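Local structure of peptidase (Yersinia bercovieri, 5NYW) at residues L[119-124]-L[201-206]; L[7-12]-L[163-168]. The protein belongs to the proteasome family as an ancestral beta-subunit (Anbu), has no established function, and is probably a peptidase of the Ntn-hydrolase type. All blocks are in the same frame, centred on the assembly; numbering follows the deposited sequence.

In the fold
Interaction 1 ties the two antiparallel sheets of this Ntn-hydrolase fold together near their strand ends, joining the turn after strand 112-120 of one sheet to the loop after strand 193-199 of the other; interaction 2 joins the turn between strands 2-7 and 11-23 to the loop before helix 168-185. Their centres lie 14 Å apart and their nearest atoms about 5 Å apart, without touching. Tyr198, Leu200 and Leu125 contact both. Strand 2-7 leads from the chain's N-terminus, where family members carry their nucleophile, to interaction 2 at its far end. An ethanediol, probably from the crystallisation liquor, lies about 4 Å from the side chain of Arg7.

Interaction 1: L[119-124]-L[201-206]; sequences QIKGEG and DSFSTE
Gln119 and Asp201 illustrate how one buried carboxamide can knit a turn to a distant loop by using both of its ends. Gln119 OE1 accepts the backbone N of Asp201 at 2.9 Å, the donor lying in the carbonyl plane on a lone pair. Gln119 NE2 gives one bond to Asp201 OD1 (2.8 Å), reaching the carboxylate on the anti side and somewhat out of its plane. The second bond of Gln119 NE2 goes back to Glu123 O at 2.9 Å and is straighter, at 163°, and nearly coplanar with the amide. OE1 has a further partner in Tyr198 OH, which also bonds Phe203 N. These partners would fix the amide's rotation and leave little doubt which end is nitrogen. The chain of Gln119 reaches them fully extended, with CG anti to the backbone N (chi1 -168°).

The Phe203 ring lies beside this network. Gln119 OE1 lies over one ring face, toward the rim, while the backbone Gln119 O meets the ring edge in plane, 3.5 Å from Phe203 CE1. Lys121 crosses the ring at about a right angle, its CB 3.5 Å from Phe203 CZ, before the extended chain leads away. Lys121 and Gly122 form the middle of a type II turn from Ile120 to Glu123, closed by a weak bond from Glu123 N to Ile120 O. In the partner loop, Ser202 OG accepts Ser204 N in an ST turn and also bonds Pro199 O.

The turn links strands 112-120 and 126-130 of the five-stranded sheet, whereas the loop joins strands 193-199 and 208-211 of the other. Strand 42-50 pairs with strand 112-120 through Thr43 and Gln119, packs against Ile120 through Arg42 and Leu44, and meets the side chain of Thr205 at Thr43.

Interaction 2: L[7-12]-L[163-168]; sequences RLSSGL and SYDTPL
Ser9 N donates to Tyr164 O over 3.0 Å, the one direct hydrogen bond across this contact, which sets a beta-hairpin against an inter-helix loop. The donor lies close to the line of the carbonyl bond (C=O...N 161°). The hairpin joins strands 2-7 and 11-23, and its turn is closed by Leu8 N bonding Gly11 O; the loop carries a type I turn from Ser163 to Thr166, ahead of Pro167, the N-cap residue of helix 168-185. Thr166 OG1 reinforces that turn by accepting Ser163 N.

Tyr164 spreads its ring over the hairpin turn, since its chi1 of -176° turns CG away from the backbone N: Ser9 N sits above the centre of one face, and Ser9 CB approaches Tyr164 CE2 at 3.6 Å. Arg7 comes from another side, its guanidinium inclined 40° to the ring and NH2 3.5 Å from Tyr164 CE1, while its NE bonds Leu125 O. A water donates to Leu8 O and is also hydrogen-bonded to Tyr164 OH, a short contact of doubtful exact length, so that it bridges the two segments.

Farther along, Leu8 lies among the loop's carbonyls, with CD2 near Ser163 O and CD1 near Thr166 O. Leu168 enters beside Gly11, and its CD1 meets Leu8 CD1 at 3.6 Å.

Interaction 1: L[119-124]-L[201-206]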
ATOM      1  N   GLN L 119      -6.520 -34.619 -29.024  1.00 67.42           N
ATOM      2  CA  GLN L 119      -6.691 -35.808 -28.206  1.00 64.47           C
ATOM      3  C   GLN L 119      -5.350 -36.252 -27.661  1.00 67.01           C
ATOM      4  O   GLN L 119      -4.354 -36.284 -28.391  1.00 70.14           O
ATOM      5  CB  GLN L 119      -7.325 -36.931 -29.025  1.00 57.37           C
ATOM      6  CG  GLN L 119      -7.810 -38.102 -28.211  1.00 71.70           C
ATOM      7  CD  GLN L 119      -8.473 -39.167 -29.068  1.00 75.24           C
ATOM      8  OE1 GLN L 119      -8.259 -39.217 -30.280  1.00 75.91           O
ATOM      9  NE2 GLN L 119      -9.310 -40.003 -28.447  1.00 63.95           N
ATOM     10  N   ILE L 120      -5.336 -36.564 -26.368  1.00 65.21           N
ATOM     11  CA  ILE L 120      -4.208 -37.237 -25.722  1.00 63.48           C
ATOM     12  C   ILE L 120      -4.669 -38.647 -25.366  1.00 71.57           C
ATOM     13  O   ILE L 120      -5.727 -38.810 -24.754  1.00 72.88           O
ATOM     14  CB  ILE L 120      -3.758 -36.494 -24.471  1.00 60.41           C
ATOM     15  CG1 ILE L 120      -3.187 -35.128 -24.849  1.00 56.02           C
ATOM     16  CG2 ILE L 120      -2.729 -37.304 -23.717  1.00 71.53           C
ATOM     17  CD1 ILE L 120      -2.913 -34.254 -23.666  1.00 56.80           C
ATOM     18  N   LYS L 121      -3.889 -39.662 -25.735  1.00 66.94           N
ATOM     19  CA  LYS L 121      -4.365 -41.040 -25.585  1.00 72.11           C
ATOM     20  C   LYS L 121      -4.799 -41.348 -24.165  1.00 74.35           C
ATOM     21  O   LYS L 121      -4.108 -41.030 -23.208  1.00 70.33           O
ATOM     22  CB  LYS L 121      -3.320 -42.056 -26.057  1.00 70.83           C
ATOM     23  CG  LYS L 121      -3.923 -43.453 -26.252  1.00 75.36           C
ATOM     24  CD  LYS L 121      -2.939 -44.454 -26.859  1.00 93.71           C
ATOM     25  CE  LYS L 121      -3.620 -45.797 -27.150  1.00 99.65           C
ATOM     26  NZ  LYS L 121      -2.720 -46.785 -27.829  1.00102.42           N
ATOM     27  N   GLY L 122      -5.970 -41.964 -24.048  1.00 77.14           N
ATOM     28  CA  GLY L 122      -6.562 -42.242 -22.759  1.00 76.61           C
ATOM     29  C   GLY L 122      -7.748 -41.346 -22.472  1.00 86.23           C
ATOM     30  O   GLY L 122      -8.399 -41.474 -21.433  1.00 92.89           O
ATOM     31  N   GLU L 123      -8.011 -40.404 -23.367  1.00 80.47           N
ATOM     32  CA  GLU L 123      -9.154 -39.516 -23.192  1.00 77.64           C
ATOM     33  C   GLU L 123      -9.803 -39.259 -24.562  1.00 74.27           C
ATOM     34  O   GLU L 123      -9.212 -39.556 -25.606  1.00 65.69           O
ATOM     35  CB  GLU L 123      -8.736 -38.211 -22.501  1.00 70.10           C
ATOM     36  CG  GLU L 123      -7.966 -37.240 -23.377  1.00 79.37           C
ATOM     37  CD  GLU L 123      -7.636 -35.921 -22.679  1.00 85.13           C
ATOM     38  OE1 GLU L 123      -6.971 -35.088 -23.330  1.00 83.91           O
ATOM     39  OE2 GLU L 123      -8.051 -35.704 -21.510  1.00 82.04           O
ATOM     40  N   GLY L 124     -11.012 -38.708 -24.560  1.00 69.74           N
ATOM     41  CA  GLY L 124     -11.698 -38.391 -25.797  1.00 59.54           C
ATOM     42  C   GLY L 124     -11.244 -37.053 -26.351  1.00 60.66           C
ATOM     43  O   GLY L 124     -10.246 -36.486 -25.926  1.00 60.21           O
ATOM     44  N   ASP L 201      -9.520 -41.068 -32.124  1.00 69.44           N
ATOM     45  CA  ASP L 201      -8.609 -42.169 -31.811  1.00 68.32           C
ATOM     46  C   ASP L 201      -7.580 -42.467 -32.912  1.00 67.39           C
ATOM     47  O   ASP L 201      -6.891 -43.478 -32.852  1.00 70.16           O
ATOM     48  CB  ASP L 201      -9.378 -43.455 -31.473  1.00 70.13           C
ATOM     49  CG  ASP L 201     -10.166 -43.347 -30.177  1.00 67.81           C
ATOM     50  OD1 ASP L 201      -9.709 -42.637 -29.262  1.00 66.74           O
ATOM     51  OD2 ASP L 201     -11.193 -44.053 -30.032  1.00 70.97           O
ATOM     52  N   SER L 202      -7.461 -41.595 -33.907  1.00 64.78           N
ATOM     53  CA  SER L 202      -6.505 -41.830 -34.985  1.00 66.11           C
ATOM     54  C   SER L 202      -5.094 -41.378 -34.624  1.00 67.55           C
ATOM     55  O   SER L 202      -4.119 -41.970 -35.075  1.00 74.94           O
ATOM     56  CB  SER L 202      -6.926 -41.102 -36.262  1.00 71.23           C
ATOM     57  OG  SER L 202      -6.677 -39.710 -36.147  1.00 74.25           O
ATOM     58  N   PHE L 203      -5.000 -40.304 -33.840  1.00 70.91           N
ATOM     59  CA  PHE L 203      -3.721 -39.669 -33.513  1.00 77.55           C
ATOM     60  C   PHE L 203      -2.923 -39.412 -34.770  1.00 84.01           C
ATOM     61  O   PHE L 203      -1.708 -39.630 -34.827  1.00 81.40           O
ATOM     62  CB  PHE L 203      -2.935 -40.483 -32.487  1.00 71.85           C
ATOM     63  CG  PHE L 203      -3.662 -40.631 -31.188  1.00 73.71           C
ATOM     64  CD1 PHE L 203      -3.772 -39.546 -30.327  1.00 61.93           C
ATOM     65  CD2 PHE L 203      -4.263 -41.830 -30.836  1.00 66.17           C
ATOM     66  CE1 PHE L 203      -4.449 -39.665 -29.129  1.00 60.60           C
ATOM     67  CE2 PHE L 203      -4.950 -41.946 -29.647  1.00 62.05           C
ATOM     68  CZ  PHE L 203      -5.048 -40.860 -28.800  1.00 59.30           C
ATOM     69  N   SER L 204      -3.646 -38.946 -35.781  1.00 84.69           N
ATOM     70  CA  SER L 204      -3.056 -38.689 -37.076  1.00 82.62           C
ATOM     71  C   SER L 204      -3.157 -37.225 -37.483  1.00 76.21           C
ATOM     72  O   SER L 204      -4.144 -36.549 -37.191  1.00 82.11           O
ATOM     73  CB  SER L 204      -3.735 -39.562 -38.128  1.00 78.84           C
ATOM     74  OG  SER L 204      -3.437 -39.102 -39.428  1.00 87.41           O
ATOM     75  N   THR L 205      -2.101 -36.739 -38.126  1.00 69.21           N
ATOM     76  CA  THR L 205      -2.083 -35.419 -38.745  1.00 72.48           C
ATOM     77  C   THR L 205      -2.004 -35.584 -40.265  1.00 74.94           C
ATOM     78  O   THR L 205      -1.508 -34.711 -40.983  1.00 72.57           O
ATOM     79  CB  THR L 205      -0.924 -34.562 -38.246  1.00 74.09           C
ATOM     80  OG1 THR L 205       0.308 -35.267 -38.448  1.00 85.63           O
ATOM     81  CG2 THR L 205      -1.098 -34.270 -36.759  1.00 72.92           C
ATOM     82  N   GLU L 206      -2.459 -36.740 -40.734  1.00 76.65           N
ATOM     83  CA  GLU L 206      -2.384 -37.079 -42.141  1.00 79.50           C
ATOM     84  C   GLU L 206      -3.316 -36.172 -42.939  1.00 85.01           C
ATOM     85  O   GLU L 206      -3.006 -35.771 -44.059  1.00 88.81           O
ATOM     86  CB  GLU L 206      -2.750 -38.557 -42.354  1.00 90.88           C
ATOM     87  CG  GLU L 206      -2.624 -39.039 -43.790  1.00 98.11           C
ATOM     88  CD  GLU L 206      -1.182 -39.052 -44.285  1.00107.51           C
ATOM     89  OE1 GLU L 206      -0.246 -39.050 -43.447  1.00104.42           O
ATOM     90  OE2 GLU L 206      -0.991 -39.037 -45.521  1.00113.14           O
TER

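Interaction 2: L[7-12]-L[163-168]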
ATOM      1  N   ARG L   7     -15.782 -29.504 -32.419  1.00 62.59           N
ATOM      2  CA  ARG L   7     -15.703 -30.792 -31.733  1.00 61.74           C
ATOM      3  C   ARG L   7     -16.985 -31.595 -31.899  1.00 64.06           C
ATOM      4  O   ARG L   7     -18.022 -31.236 -31.342  1.00 68.13           O
ATOM      5  CB  ARG L   7     -15.406 -30.602 -30.247  1.00 58.98           C
ATOM      6  CG  ARG L   7     -15.394 -31.886 -29.432  1.00 46.45           C
ATOM      7  CD  ARG L   7     -15.226 -31.561 -27.957  1.00 48.58           C
ATOM      8  NE  ARG L   7     -15.403 -32.723 -27.083  1.00 60.86           N
ATOM      9  CZ  ARG L   7     -16.541 -33.041 -26.469  1.00 65.11           C
ATOM     10  NH1 ARG L   7     -16.586 -34.112 -25.697  1.00 59.18           N
ATOM     11  NH2 ARG L   7     -17.627 -32.286 -26.615  1.00 63.72           N
ATOM     12  N   LEU L   8     -16.889 -32.707 -32.623  1.00 62.50           N
ATOM     13  CA  LEU L   8     -18.034 -33.553 -32.937  1.00 60.02           C
ATOM     14  C   LEU L   8     -17.843 -34.911 -32.298  1.00 58.35           C
ATOM     15  O   LEU L   8     -16.790 -35.172 -31.726  1.00 64.08           O
ATOM     16  CB  LEU L   8     -18.196 -33.709 -34.442  1.00 59.98           C
ATOM     17  CG  LEU L   8     -17.988 -32.413 -35.212  1.00 70.05           C
ATOM     18  CD1 LEU L   8     -17.418 -32.736 -36.568  1.00 70.80           C
ATOM     19  CD2 LEU L   8     -19.298 -31.645 -35.313  1.00 59.98           C
ATOM     20  N   SER L   9     -18.863 -35.761 -32.374  1.00 55.12           N
ATOM     21  CA  SER L   9     -18.783 -37.090 -31.777  1.00 64.58           C
ATOM     22  C   SER L   9     -17.691 -37.957 -32.409  1.00 61.71           C
ATOM     23  O   SER L   9     -17.063 -38.772 -31.724  1.00 63.96           O
ATOM     24  CB  SER L   9     -20.139 -37.796 -31.858  1.00 61.74           C
ATOM     25  OG  SER L   9     -20.606 -37.861 -33.188  1.00 65.65           O
ATOM     26  N   SER L  10     -17.482 -37.792 -33.714  1.00 53.69           N
ATOM     27  CA  SER L  10     -16.540 -38.629 -34.461  1.00 58.23           C
ATOM     28  C   SER L  10     -15.136 -38.033 -34.648  1.00 60.58           C
ATOM     29  O   SER L  10     -14.247 -38.705 -35.169  1.00 64.36           O
ATOM     30  CB  SER L  10     -17.142 -38.973 -35.832  1.00 58.38           C
ATOM     31  OG  SER L  10     -17.663 -37.825 -36.475  1.00 63.38           O
ATOM     32  N   GLY L  11     -14.936 -36.782 -34.245  1.00 64.10           N
ATOM     33  CA  GLY L  11     -13.646 -36.123 -34.402  1.00 71.55           C
ATOM     34  C   GLY L  11     -13.665 -34.599 -34.332  1.00 66.92           C
ATOM     35  O   GLY L  11     -14.676 -33.985 -33.980  1.00 58.12           O
ATOM     36  N   LEU L  12     -12.552 -33.986 -34.720  1.00 63.30           N
ATOM     37  CA  LEU L  12     -12.424 -32.535 -34.718  1.00 55.96           C
ATOM     38  C   LEU L  12     -12.155 -31.993 -36.118  1.00 59.32           C
ATOM     39  O   LEU L  12     -11.489 -32.643 -36.929  1.00 54.81           O
ATOM     40  CB  LEU L  12     -11.301 -32.097 -33.777  1.00 54.33           C
ATOM     41  CG  LEU L  12     -11.454 -32.182 -32.264  1.00 51.84           C
ATOM     42  CD1 LEU L  12     -10.228 -32.778 -31.682  1.00 59.31           C
ATOM     43  CD2 LEU L  12     -11.581 -30.767 -31.762  1.00 48.97           C
ATOM     44  N   SER L 163     -24.101 -29.479 -35.744  1.00 73.04           N
ATOM     45  CA  SER L 163     -24.492 -29.979 -34.428  1.00 58.75           C
ATOM     46  C   SER L 163     -23.450 -31.013 -34.029  1.00 56.49           C
ATOM     47  O   SER L 163     -22.645 -31.433 -34.868  1.00 53.91           O
ATOM     48  CB  SER L 163     -25.902 -30.571 -34.440  1.00 64.05           C
ATOM     49  OG  SER L 163     -25.997 -31.659 -35.340  1.00 81.22           O
ATOM     50  N   TYR L 164     -23.464 -31.439 -32.769  1.00 55.53           N
ATOM     51  CA  TYR L 164     -22.456 -32.378 -32.255  1.00 60.74           C
ATOM     52  C   TYR L 164     -22.358 -33.664 -33.087  1.00 66.07           C
ATOM     53  O   TYR L 164     -21.297 -34.291 -33.165  1.00 71.23           O
ATOM     54  CB  TYR L 164     -22.767 -32.714 -30.790  1.00 64.84           C
ATOM     55  CG  TYR L 164     -21.767 -33.603 -30.077  1.00 63.97           C
ATOM     56  CD1 TYR L 164     -20.506 -33.125 -29.733  1.00 59.94           C
ATOM     57  CD2 TYR L 164     -22.091 -34.922 -29.720  1.00 60.66           C
ATOM     58  CE1 TYR L 164     -19.590 -33.931 -29.060  1.00 59.03           C
ATOM     59  CE2 TYR L 164     -21.175 -35.737 -29.059  1.00 51.54           C
ATOM     60  CZ  TYR L 164     -19.926 -35.234 -28.729  1.00 55.33           C
ATOM     61  OH  TYR L 164     -19.008 -36.023 -28.063  1.00 61.42           O
ATOM     62  N   ASP L 165     -23.462 -34.041 -33.724  1.00 81.04           N
ATOM     63  CA  ASP L 165     -23.527 -35.308 -34.453  1.00 80.25           C
ATOM     64  C   ASP L 165     -23.255 -35.193 -35.952  1.00 68.34           C
ATOM     65  O   ASP L 165     -23.309 -36.191 -36.658  1.00 82.87           O
ATOM     66  CB  ASP L 165     -24.899 -35.946 -34.240  1.00 82.63           C
ATOM     67  CG  ASP L 165     -25.084 -36.461 -32.830  1.00 95.61           C
ATOM     68  OD1 ASP L 165     -24.182 -37.167 -32.324  1.00 96.60           O
ATOM     69  OD2 ASP L 165     -26.126 -36.143 -32.221  1.00105.69           O
ATOM     70  N   THR L 166     -22.940 -33.994 -36.430  1.00 62.98           N
ATOM     71  CA  THR L 166     -22.570 -33.802 -37.826  1.00 59.00           C
ATOM     72  C   THR L 166     -21.320 -34.613 -38.117  1.00 61.78           C
ATOM     73  O   THR L 166     -20.328 -34.499 -37.408  1.00 72.97           O
ATOM     74  CB  THR L 166     -22.285 -32.297 -38.159  1.00 57.52           C
ATOM     75  OG1 THR L 166     -23.449 -31.501 -37.915  1.00 56.41           O
ATOM     76  CG2 THR L 166     -21.856 -32.110 -39.615  1.00 48.77           C
ATOM     77  N   PRO L 167     -21.358 -35.435 -39.165  1.00 60.92           N
ATOM     78  CA  PRO L 167     -20.173 -36.197 -39.580  1.00 58.31           C
ATOM     79  C   PRO L 167     -19.019 -35.271 -39.989  1.00 56.55           C
ATOM     80  O   PRO L 167     -19.281 -34.140 -40.407  1.00 59.19           O
ATOM     81  CB  PRO L 167     -20.676 -37.020 -40.774  1.00 56.28           C
ATOM     82  CG  PRO L 167     -21.986 -36.429 -41.153  1.00 62.41           C
ATOM     83  CD  PRO L 167     -22.560 -35.817 -39.919  1.00 64.94           C
ATOM     84  N   LEU L 168     -17.777 -35.731 -39.838  1.00 56.76           N
ATOM     85  CA  LEU L 168     -16.601 -34.900 -40.099  1.00 60.10           C
ATOM     86  C   LEU L 168     -16.555 -34.217 -41.464  1.00 71.13           C
ATOM     87  O   LEU L 168     -16.203 -33.041 -41.538  1.00 78.34           O
ATOM     88  CB  LEU L 168     -15.310 -35.700 -39.919  1.00 60.88           C
ATOM     89  CG  LEU L 168     -14.651 -35.669 -38.540  1.00 77.36           C
ATOM     90  CD1 LEU L 168     -15.674 -35.706 -37.433  1.00 87.67           C
ATOM     91  CD2 LEU L 168     -13.647 -36.800 -38.393  1.00 83.54           C
TER
HETATM   92  O   HOH W   1     -16.611 -35.704 -28.865  1.00 54.99           O